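Local coordinates for hypoxanthine-guanine phosphoribosyltransferase (Leishmania tarentolae, PDB 1PZM), which probably transfers the phosphoribosyl group of phosphoribosyl pyrophosphate onto guanine or hypoxanthine, making GMP or IMP in purine salvage with the help of magnesium, at residues A[125-130]-A[155-160]; A[119-124]-A[144-149]. All coordinates share one frame; numbering follows the deposited sequence.

Contact 1 of 2, residues A[125-130]-A[155-160]; sequences EDIVDS and LDKPSG. With 5GP (guanosine-5'-monophosphate), chain C.
Ile127 and Lys157 meet beside the guanine base of GMP: the CG2 methyl of Ile127 lies over one face of the purine, 3.4 Å from ligand N9, while the ammonium of Lys157 reaches its rim. Lys157 NZ donates to base N7 at 2.6 Å and to O6 at 2.7 Å, and also bonds Ala177 O. A bend in the lysine chain (chi3 -68°) lays CE against Ile127 CD1, 3.7 Å away. Ile127 thus uses two branches, CG2 on the base and CD1 on the lysine methylenes. Beside C8 sits CB of Asp129, whose carboxylate makes its salt bridge with Arg176; a water bridges OD2, weakly, to Lys157 NZ, and the two charges lie too far apart for a direct salt bridge. Gly160 brings its CA within 3.5 Å of Asp129 OD1, a close approach that the absence of a side chain allows.

Behind the pocket the strands run parallel, joined by backbone hydrogen bonds from Leu155 N to Asp126 O, Val128 N to Leu155 O and Lys157 N to Val128 O. On the Ile127 face, Ile127 CD1 also meets Leu155 CB at 3.7 Å.

Past the strand end, two backbone N-H groups grip the phosphate, Asp129 N donating to O1P at 2.8 Å and Ser130 N to O2P at 3.0 Å, while Ile127 O receives the ribose O2' hydroxyl. Two acidic residues followed by a strand, a turn and Ser130 are characteristic of the phosphoribosyl-pyrophosphate-binding motif of type I phosphoribosyltransferases, here holding the product nucleotide.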
ATOM      1  N   GLU A 125     -10.929   4.077  -2.040  1.00 25.18           N
ATOM      2  CA  GLU A 125     -11.021   3.406  -3.335  1.00 27.34           C
ATOM      3  C   GLU A 125     -10.173   4.112  -4.374  1.00 26.78           C
ATOM      4  O   GLU A 125     -10.077   5.359  -4.377  1.00 26.08           O
ATOM      5  CB  GLU A 125     -12.454   3.487  -3.825  1.00 29.14           C
ATOM      6  CG  GLU A 125     -13.409   2.560  -3.168  1.00 34.00           C
ATOM      7  CD  GLU A 125     -13.671   1.341  -4.019  1.00 42.02           C
ATOM      8  OE1 GLU A 125     -12.700   0.615  -4.373  1.00 44.32           O
ATOM      9  OE2 GLU A 125     -14.870   1.146  -4.362  1.00 48.79           O
ATOM     10  N   ASP A 126      -9.629   3.346  -5.311  1.00 26.53           N
ATOM     11  CA  ASP A 126      -8.892   3.997  -6.396  1.00 27.09           C
ATOM     12  C   ASP A 126      -9.830   4.623  -7.440  1.00 27.10           C
ATOM     13  O   ASP A 126      -9.656   5.793  -7.828  1.00 27.79           O
ATOM     14  CB  ASP A 126      -7.921   3.034  -7.066  1.00 27.24           C
ATOM     15  CG  ASP A 126      -8.534   1.705  -7.375  1.00 27.72           C
ATOM     16  OD1 ASP A 126      -9.730   1.467  -7.132  1.00 27.63           O
ATOM     17  OD2 ASP A 126      -7.874   0.794  -7.904  1.00 36.47           O
ATOM     18  N   ILE A 127     -10.819   3.875  -7.879  1.00 27.10           N
ATOM     19  CA  ILE A 127     -11.680   4.317  -8.974  1.00 27.85           C
ATOM     20  C   ILE A 127     -13.038   3.677  -8.823  1.00 28.45           C
ATOM     21  O   ILE A 127     -13.152   2.498  -8.473  1.00 29.83           O
ATOM     22  CB  ILE A 127     -10.997   4.080 -10.387  1.00 28.29           C
ATOM     23  CG1 ILE A 127     -11.858   4.676 -11.508  1.00 29.78           C
ATOM     24  CG2 ILE A 127     -10.650   2.583 -10.650  1.00 28.59           C
ATOM     25  CD1 ILE A 127     -11.011   5.109 -12.718  1.00 29.39           C
ATOM     26  N   VAL A 128     -14.074   4.473  -9.041  1.00 27.94           N
ATOM     27  CA  VAL A 128     -15.447   3.995  -8.995  1.00 26.53           C
ATOM     28  C   VAL A 128     -16.114   4.222 -10.336  1.00 28.25           C
ATOM     29  O   VAL A 128     -16.152   5.353 -10.845  1.00 28.83           O
ATOM     30  CB  VAL A 128     -16.257   4.612  -7.843  1.00 25.52           C
ATOM     31  CG1 VAL A 128     -17.703   4.101  -7.849  1.00 27.47           C
ATOM     32  CG2 VAL A 128     -15.615   4.268  -6.472  1.00 25.74           C
ATOM     33  N   ASP A 129     -16.687   3.162 -10.903  1.00 28.59           N
ATOM     34  CA  ASP A 129     -17.277   3.260 -12.211  1.00 29.17           C
ATOM     35  C   ASP A 129     -18.799   3.000 -12.088  1.00 30.50           C
ATOM     36  O   ASP A 129     -19.564   3.955 -11.888  1.00 29.96           O
ATOM     37  CB  ASP A 129     -16.492   2.315 -13.148  1.00 30.36           C
ATOM     38  CG  ASP A 129     -16.993   2.334 -14.577  1.00 34.60           C
ATOM     39  OD1 ASP A 129     -17.665   3.313 -14.994  1.00 31.55           O
ATOM     40  OD2 ASP A 129     -16.727   1.404 -15.370  1.00 38.07           O
ATOM     41  N   SER A 130     -19.263   1.734 -12.108  1.00 29.18           N
ATOM     42  CA  SER A 130     -20.707   1.496 -11.946  1.00 30.39           C
ATOM     43  C   SER A 130     -21.125   1.717 -10.498  1.00 30.16           C
ATOM     44  O   SER A 130     -22.305   1.916 -10.231  1.00 31.95           O
ATOM     45  CB  SER A 130     -21.075   0.041 -12.325  1.00 29.22           C
ATOM     46  OG  SER A 130     -20.468  -0.861 -11.368  1.00 29.49           O
ATOM     47  N   LEU A 155     -10.458   8.569  -8.254  1.00 21.16           N
ATOM     48  CA  LEU A 155     -10.998   8.820  -9.581  1.00 20.76           C
ATOM     49  C   LEU A 155     -12.439   8.399  -9.597  1.00 21.55           C
ATOM     50  O   LEU A 155     -12.768   7.228  -9.480  1.00 20.36           O
ATOM     51  CB  LEU A 155     -10.222   8.031 -10.639  1.00 20.44           C
ATOM     52  CG  LEU A 155      -8.743   8.322 -10.769  1.00 24.73           C
ATOM     53  CD1 LEU A 155      -8.220   7.434 -11.883  1.00 25.03           C
ATOM     54  CD2 LEU A 155      -8.568   9.840 -11.110  1.00 20.17           C
ATOM     55  N   ASP A 156     -13.334   9.361  -9.782  1.00 22.02           N
ATOM     56  CA  ASP A 156     -14.771   9.025  -9.862  1.00 21.17           C
ATOM     57  C   ASP A 156     -15.178   9.120 -11.306  1.00 22.17           C
ATOM     58  O   ASP A 156     -14.961  10.183 -11.939  1.00 22.24           O
ATOM     59  CB  ASP A 156     -15.574  10.032  -9.003  1.00 22.11           C
ATOM     60  CG  ASP A 156     -16.957   9.529  -8.667  1.00 26.45           C
ATOM     61  OD1 ASP A 156     -17.810  10.348  -8.237  1.00 24.06           O
ATOM     62  OD2 ASP A 156     -17.249   8.309  -8.799  1.00 29.18           O
ATOM     63  N   LYS A 157     -15.843   8.070 -11.821  1.00 23.42           N
ATOM     64  CA  LYS A 157     -16.452   8.103 -13.158  1.00 25.69           C
ATOM     65  C   LYS A 157     -17.975   8.067 -13.058  1.00 26.96           C
ATOM     66  O   LYS A 157     -18.615   7.017 -13.368  1.00 27.76           O
ATOM     67  CB  LYS A 157     -15.912   6.944 -14.062  1.00 25.85           C
ATOM     68  CG  LYS A 157     -14.355   6.967 -14.211  1.00 27.69           C
ATOM     69  CD  LYS A 157     -13.800   5.957 -15.292  1.00 26.12           C
ATOM     70  CE  LYS A 157     -13.996   4.588 -14.881  1.00 30.74           C
ATOM     71  NZ  LYS A 157     -13.084   3.526 -15.590  1.00 26.23           N
ATOM     72  N   PRO A 158     -18.592   9.204 -12.682  1.00 27.19           N
ATOM     73  CA  PRO A 158     -20.045   9.215 -12.429  1.00 27.76           C
ATOM     74  C   PRO A 158     -20.890   8.931 -13.678  1.00 29.52           C
ATOM     75  O   PRO A 158     -22.067   8.462 -13.580  1.00 30.44           O
ATOM     76  CB  PRO A 158     -20.310  10.618 -11.824  1.00 27.35           C
ATOM     77  CG  PRO A 158     -19.138  11.525 -12.292  1.00 26.16           C
ATOM     78  CD  PRO A 158     -17.983  10.540 -12.477  1.00 26.62           C
ATOM     79  N   SER A 159     -20.323   9.140 -14.860  1.00 30.11           N
ATOM     80  CA  SER A 159     -21.142   8.842 -16.048  1.00 33.32           C
ATOM     81  C   SER A 159     -21.304   7.324 -16.202  1.00 34.60           C
ATOM     82  O   SER A 159     -22.091   6.915 -16.958  1.00 36.04           O
ATOM     83  CB  SER A 159     -20.599   9.458 -17.343  1.00 33.57           C
ATOM     84  OG  SER A 159     -19.299   8.948 -17.664  1.00 36.99           O
ATOM     85  N   GLY A 160     -20.526   6.535 -15.464  1.00 34.03           N
ATOM     86  CA  GLY A 160     -20.637   5.090 -15.474  1.00 36.86           C
ATOM     87  C   GLY A 160     -21.663   4.433 -14.538  1.00 36.91           C
ATOM     88  O   GLY A 160     -21.790   3.200 -14.566  1.00 39.70           O
TER
HETATM   89  P   5GP C 301     -17.397  -0.750 -10.422  0.50 28.79           P
HETATM   90  O1P 5GP C 301     -17.525   0.646  -9.920  0.50 28.84           O
HETATM   91  O2P 5GP C 301     -18.153  -0.978 -11.682  0.50 24.92           O
HETATM   92  O3P 5GP C 301     -18.025  -1.600  -9.381  0.50 30.20           O
HETATM   93  O5' 5GP C 301     -15.840  -1.101 -10.593  0.50 28.40           O
HETATM   94  C5' 5GP C 301     -15.369  -2.413 -10.929  0.50 32.71           C
HETATM   95  C4' 5GP C 301     -13.844  -2.590 -10.659  0.50 33.02           C
HETATM   96  O4' 5GP C 301     -13.009  -2.079 -11.709  0.50 34.29           O
HETATM   97  C3' 5GP C 301     -13.329  -1.932  -9.383  0.50 30.93           C
HETATM   98  O3' 5GP C 301     -12.360  -2.751  -8.723  0.50 26.42           O
HETATM   99  C2' 5GP C 301     -12.683  -0.666  -9.924  0.50 29.75           C
HETATM  100  O2' 5GP C 301     -11.754  -0.165  -9.007  0.50 25.68           O
HETATM  101  C1' 5GP C 301     -12.091  -1.090 -11.277  0.50 30.93           C
HETATM  102  N9  5GP C 301     -12.090   0.012 -12.286  1.00 33.17           N
HETATM  103  C8  5GP C 301     -13.162   0.669 -12.921  1.00 30.08           C
HETATM  104  N7  5GP C 301     -12.659   1.556 -13.887  1.00 28.64           N
HETATM  105  C5  5GP C 301     -11.327   1.218 -13.994  1.00 27.84           C
HETATM  106  C6  5GP C 301     -10.296   1.752 -14.777  1.00 25.73           C
HETATM  107  O6  5GP C 301     -10.508   2.739 -15.549  1.00 21.45           O
HETATM  108  N1  5GP C 301      -9.014   1.213 -14.681  1.00 22.09           N
HETATM  109  C2  5GP C 301      -8.776   0.137 -13.824  1.00 27.21           C
HETATM  110  N2  5GP C 301      -7.573  -0.424 -13.730  1.00 25.14           N
HETATM  111  N3  5GP C 301      -9.780  -0.370 -13.048  1.00 25.49           N
HETATM  112  C4  5GP C 301     -11.047   0.175 -13.148  1.00 29.63           C
HETATM  113  O   HOH W   1     -15.154   2.994 -17.183  1.00 61.06           O

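Contact 2 of 2, residues A[119-124]-A[144-149]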
ATOM      1  N   ARG A 119     -16.612   2.892  15.684  1.00 43.53           N
ATOM      2  CA  ARG A 119     -15.425   3.601  15.145  1.00 41.58           C
ATOM      3  C   ARG A 119     -15.748   4.442  13.913  1.00 39.69           C
ATOM      4  O   ARG A 119     -16.758   4.191  13.220  1.00 40.20           O
ATOM      5  CB  ARG A 119     -14.294   2.601  14.789  1.00 39.75           C
ATOM      6  CG  ARG A 119     -13.852   1.718  15.938  1.00 41.42           C
ATOM      7  CD  ARG A 119     -13.415   2.486  17.153  1.00 44.70           C
ATOM      8  NE  ARG A 119     -12.943   1.572  18.173  1.00 54.64           N
ATOM      9  CZ  ARG A 119     -12.692   1.903  19.430  1.00 58.12           C
ATOM     10  NH1 ARG A 119     -12.877   3.153  19.844  1.00 58.57           N
ATOM     11  NH2 ARG A 119     -12.258   0.971  20.277  1.00 59.35           N
ATOM     12  N   HIS A 120     -14.909   5.435  13.637  1.00 37.81           N
ATOM     13  CA  HIS A 120     -15.090   6.288  12.462  1.00 35.89           C
ATOM     14  C   HIS A 120     -14.328   5.654  11.310  1.00 34.40           C
ATOM     15  O   HIS A 120     -13.096   5.483  11.378  1.00 32.14           O
ATOM     16  CB  HIS A 120     -14.602   7.701  12.737  1.00 35.44           C
ATOM     17  CG  HIS A 120     -15.405   8.416  13.777  1.00 38.14           C
ATOM     18  ND1 HIS A 120     -16.716   8.812  13.560  1.00 38.85           N
ATOM     19  CD2 HIS A 120     -15.099   8.798  15.042  1.00 37.58           C
ATOM     20  CE1 HIS A 120     -17.176   9.414  14.642  1.00 38.88           C
ATOM     21  NE2 HIS A 120     -16.221   9.416  15.557  1.00 40.36           N
ATOM     22  N   ILE A 121     -15.054   5.211  10.288  1.00 34.06           N
ATOM     23  CA  ILE A 121     -14.373   4.495   9.206  1.00 32.10           C
ATOM     24  C   ILE A 121     -14.549   5.160   7.838  1.00 31.19           C
ATOM     25  O   ILE A 121     -15.565   5.800   7.556  1.00 30.04           O
ATOM     26  CB  ILE A 121     -14.806   3.009   9.145  1.00 33.67           C
ATOM     27  CG1 ILE A 121     -16.253   2.886   8.737  1.00 31.04           C
ATOM     28  CG2 ILE A 121     -14.522   2.242  10.466  1.00 31.60           C
ATOM     29  CD1 ILE A 121     -16.645   1.431   8.523  1.00 35.43           C
ATOM     30  N   MET A 122     -13.522   5.002   7.009  1.00 29.85           N
ATOM     31  CA  MET A 122     -13.487   5.616   5.697  1.00 28.87           C
ATOM     32  C   MET A 122     -13.013   4.603   4.672  1.00 27.85           C
ATOM     33  O   MET A 122     -11.837   4.100   4.740  1.00 25.61           O
ATOM     34  CB  MET A 122     -12.527   6.800   5.684  1.00 28.86           C
ATOM     35  CG  MET A 122     -12.548   7.514   4.317  1.00 31.91           C
ATOM     36  SD  MET A 122     -11.722   9.085   4.313  1.00 39.39           S
ATOM     37  CE  MET A 122     -13.045  10.040   5.263  1.00 30.54           C
ATOM     38  N   LEU A 123     -13.894   4.300   3.716  1.00 24.94           N
ATOM     39  CA  LEU A 123     -13.532   3.383   2.639  1.00 23.55           C
ATOM     40  C   LEU A 123     -12.705   4.142   1.632  1.00 24.01           C
ATOM     41  O   LEU A 123     -13.084   5.277   1.213  1.00 23.23           O
ATOM     42  CB  LEU A 123     -14.773   2.798   1.944  1.00 24.80           C
ATOM     43  CG  LEU A 123     -15.551   1.740   2.732  1.00 25.01           C
ATOM     44  CD1 LEU A 123     -16.918   1.511   2.133  1.00 27.97           C
ATOM     45  CD2 LEU A 123     -14.745   0.446   2.778  1.00 28.88           C
ATOM     46  N   VAL A 124     -11.584   3.523   1.224  1.00 23.84           N
ATOM     47  CA  VAL A 124     -10.612   4.190   0.369  1.00 23.18           C
ATOM     48  C   VAL A 124     -10.550   3.411  -0.949  1.00 24.09           C
ATOM     49  O   VAL A 124     -10.206   2.249  -0.979  1.00 19.91           O
ATOM     50  CB  VAL A 124      -9.180   4.252   1.001  1.00 22.70           C
ATOM     51  CG1 VAL A 124      -8.198   4.889  -0.012  1.00 20.33           C
ATOM     52  CG2 VAL A 124      -9.189   5.053   2.322  1.00 22.85           C
ATOM     53  N   LYS A 144     -21.698  -3.478  10.507  1.00 54.79           N
ATOM     54  CA  LYS A 144     -20.723  -3.619  11.620  1.00 54.07           C
ATOM     55  C   LYS A 144     -20.916  -2.500  12.682  1.00 53.96           C
ATOM     56  O   LYS A 144     -20.174  -2.411  13.676  1.00 54.05           O
ATOM     57  CB  LYS A 144     -19.282  -3.602  11.106  1.00 52.33           C
ATOM     58  CG  LYS A 144     -18.905  -4.743  10.166  1.00 53.28           C
ATOM     59  CD  LYS A 144     -17.434  -4.608   9.753  1.00 54.68           C
ATOM     60  CE  LYS A 144     -16.976  -5.707   8.802  1.00 54.90           C
ATOM     61  NZ  LYS A 144     -16.849  -7.030   9.472  1.00 59.67           N
ATOM     62  N   LYS A 145     -21.934  -1.672  12.446  1.00 53.04           N
ATOM     63  CA  LYS A 145     -22.339  -0.577  13.319  1.00 53.34           C
ATOM     64  C   LYS A 145     -21.214   0.407  13.667  1.00 51.01           C
ATOM     65  O   LYS A 145     -20.974   0.669  14.848  1.00 52.34           O
ATOM     66  N   PRO A 146     -20.509   0.945  12.671  1.00 48.06           N
ATOM     67  CA  PRO A 146     -19.506   1.984  12.954  1.00 46.00           C
ATOM     68  C   PRO A 146     -20.125   3.305  13.419  1.00 46.27           C
ATOM     69  O   PRO A 146     -21.297   3.565  13.152  1.00 47.52           O
ATOM     70  CB  PRO A 146     -18.807   2.160  11.612  1.00 43.92           C
ATOM     71  CG  PRO A 146     -19.835   1.786  10.611  1.00 44.48           C
ATOM     72  CD  PRO A 146     -20.584   0.635  11.228  1.00 46.77           C
ATOM     73  N   ALA A 147     -19.365   4.126  14.127  1.00 45.69           N
ATOM     74  CA  ALA A 147     -19.809   5.478  14.462  1.00 45.98           C
ATOM     75  C   ALA A 147     -20.202   6.281  13.210  1.00 44.02           C
ATOM     76  O   ALA A 147     -21.235   6.885  13.204  1.00 45.14           O
ATOM     77  CB  ALA A 147     -18.742   6.223  15.272  1.00 45.83           C
ATOM     78  N   SER A 148     -19.356   6.309  12.178  1.00 41.01           N
ATOM     79  CA  SER A 148     -19.728   6.896  10.894  1.00 39.14           C
ATOM     80  C   SER A 148     -19.011   6.147   9.769  1.00 36.89           C
ATOM     81  O   SER A 148     -18.009   5.454   9.986  1.00 35.05           O
ATOM     82  CB  SER A 148     -19.354   8.356  10.857  1.00 37.84           C
ATOM     83  OG  SER A 148     -17.936   8.422  10.984  1.00 39.25           O
ATOM     84  N   LEU A 149     -19.563   6.256   8.567  1.00 35.90           N
ATOM     85  CA  LEU A 149     -18.950   5.686   7.386  1.00 33.62           C
ATOM     86  C   LEU A 149     -18.865   6.741   6.295  1.00 32.60           C
ATOM     87  O   LEU A 149     -19.893   7.363   5.928  1.00 31.81           O
ATOM     88  CB  LEU A 149     -19.786   4.538   6.866  1.00 34.68           C
ATOM     89  CG  LEU A 149     -19.275   4.090   5.485  1.00 35.46           C
ATOM     90  CD1 LEU A 149     -17.876   3.447   5.657  1.00 36.15           C
ATOM     91  CD2 LEU A 149     -20.257   3.178   4.741  1.00 39.35           C
TER
HETATM   92  O   HOH W   2     -16.016   8.163   9.156  1.00 31.47           O
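Pro146 meets the start of the neighbouring segment first, its CB 3.3 Å from Arg119 O just before strand 120-125 and its CG 3.8 Å from Ile121 CD1; the compact, rigid ring fits a place where the chain swings out of a turn and into the sheet. Ala147 follows, its N giving Arg119 O a weak, bent hydrogen bond. Its methyl makes a CH-pi contact over one face of the His120 ring, 3.9 Å from CB to the centroid and offset toward the rim, and the ring also stacks with Phe51.

At Ser148 the strand proper begins. Its OG is hydrogen-bonded to His120 ND1 at 2.9 Å in a nearly straight arrangement (171°), and either group could be the donor. The hydroxyl sits between the backbone N and the carbonyl carbon (chi1 63°), from where it also shares a water with Ile121 O. Ser148 O in turn accepts from Ile121 N at 3.0 Å. These are parallel neighbours of the central sheet in the Rossmann-like phosphoribosyltransferase fold, linked in the chain through the short strand 127-128 and helix 132-142, which packs on the face bearing Ile121 and Leu149.

Leu149 points to that face. Its CA-H approaches Ile121 O, and its CD1 rests 3.5 Å from Ile121 CG1 and, more loosely, 4.1 Å from Leu123 CG. Aliphatic side chains suit the buried positions of Ile121 and Leu123, and helix 132-142 covers the group, Met141 touching Ile121 and Leu142 touching Leu149.

Overall arrangement
Both contacts join strand 148-156 to the chain preceding helix 132-142, but at different ends: contact 2 pairs its beginning with strand 120-125, and contact 1 its end with strand 127-128. Their centres lie 21 Å apart, and the first segments follow directly in sequence, with a corner at Asp126 separating the two strands. Contact 1 lines the GMP pocket itself, whereas contact 2 belongs to the body of the sheet. There the side chain of Leu123 remains about 12 Å from the bound GMP. It is about 9 Å from the side chain of Thr133, a GMP-binding residue. Helix 132-142 packs against both, Leu134 touching Val128 in contact 1 and Leu123 in contact 2.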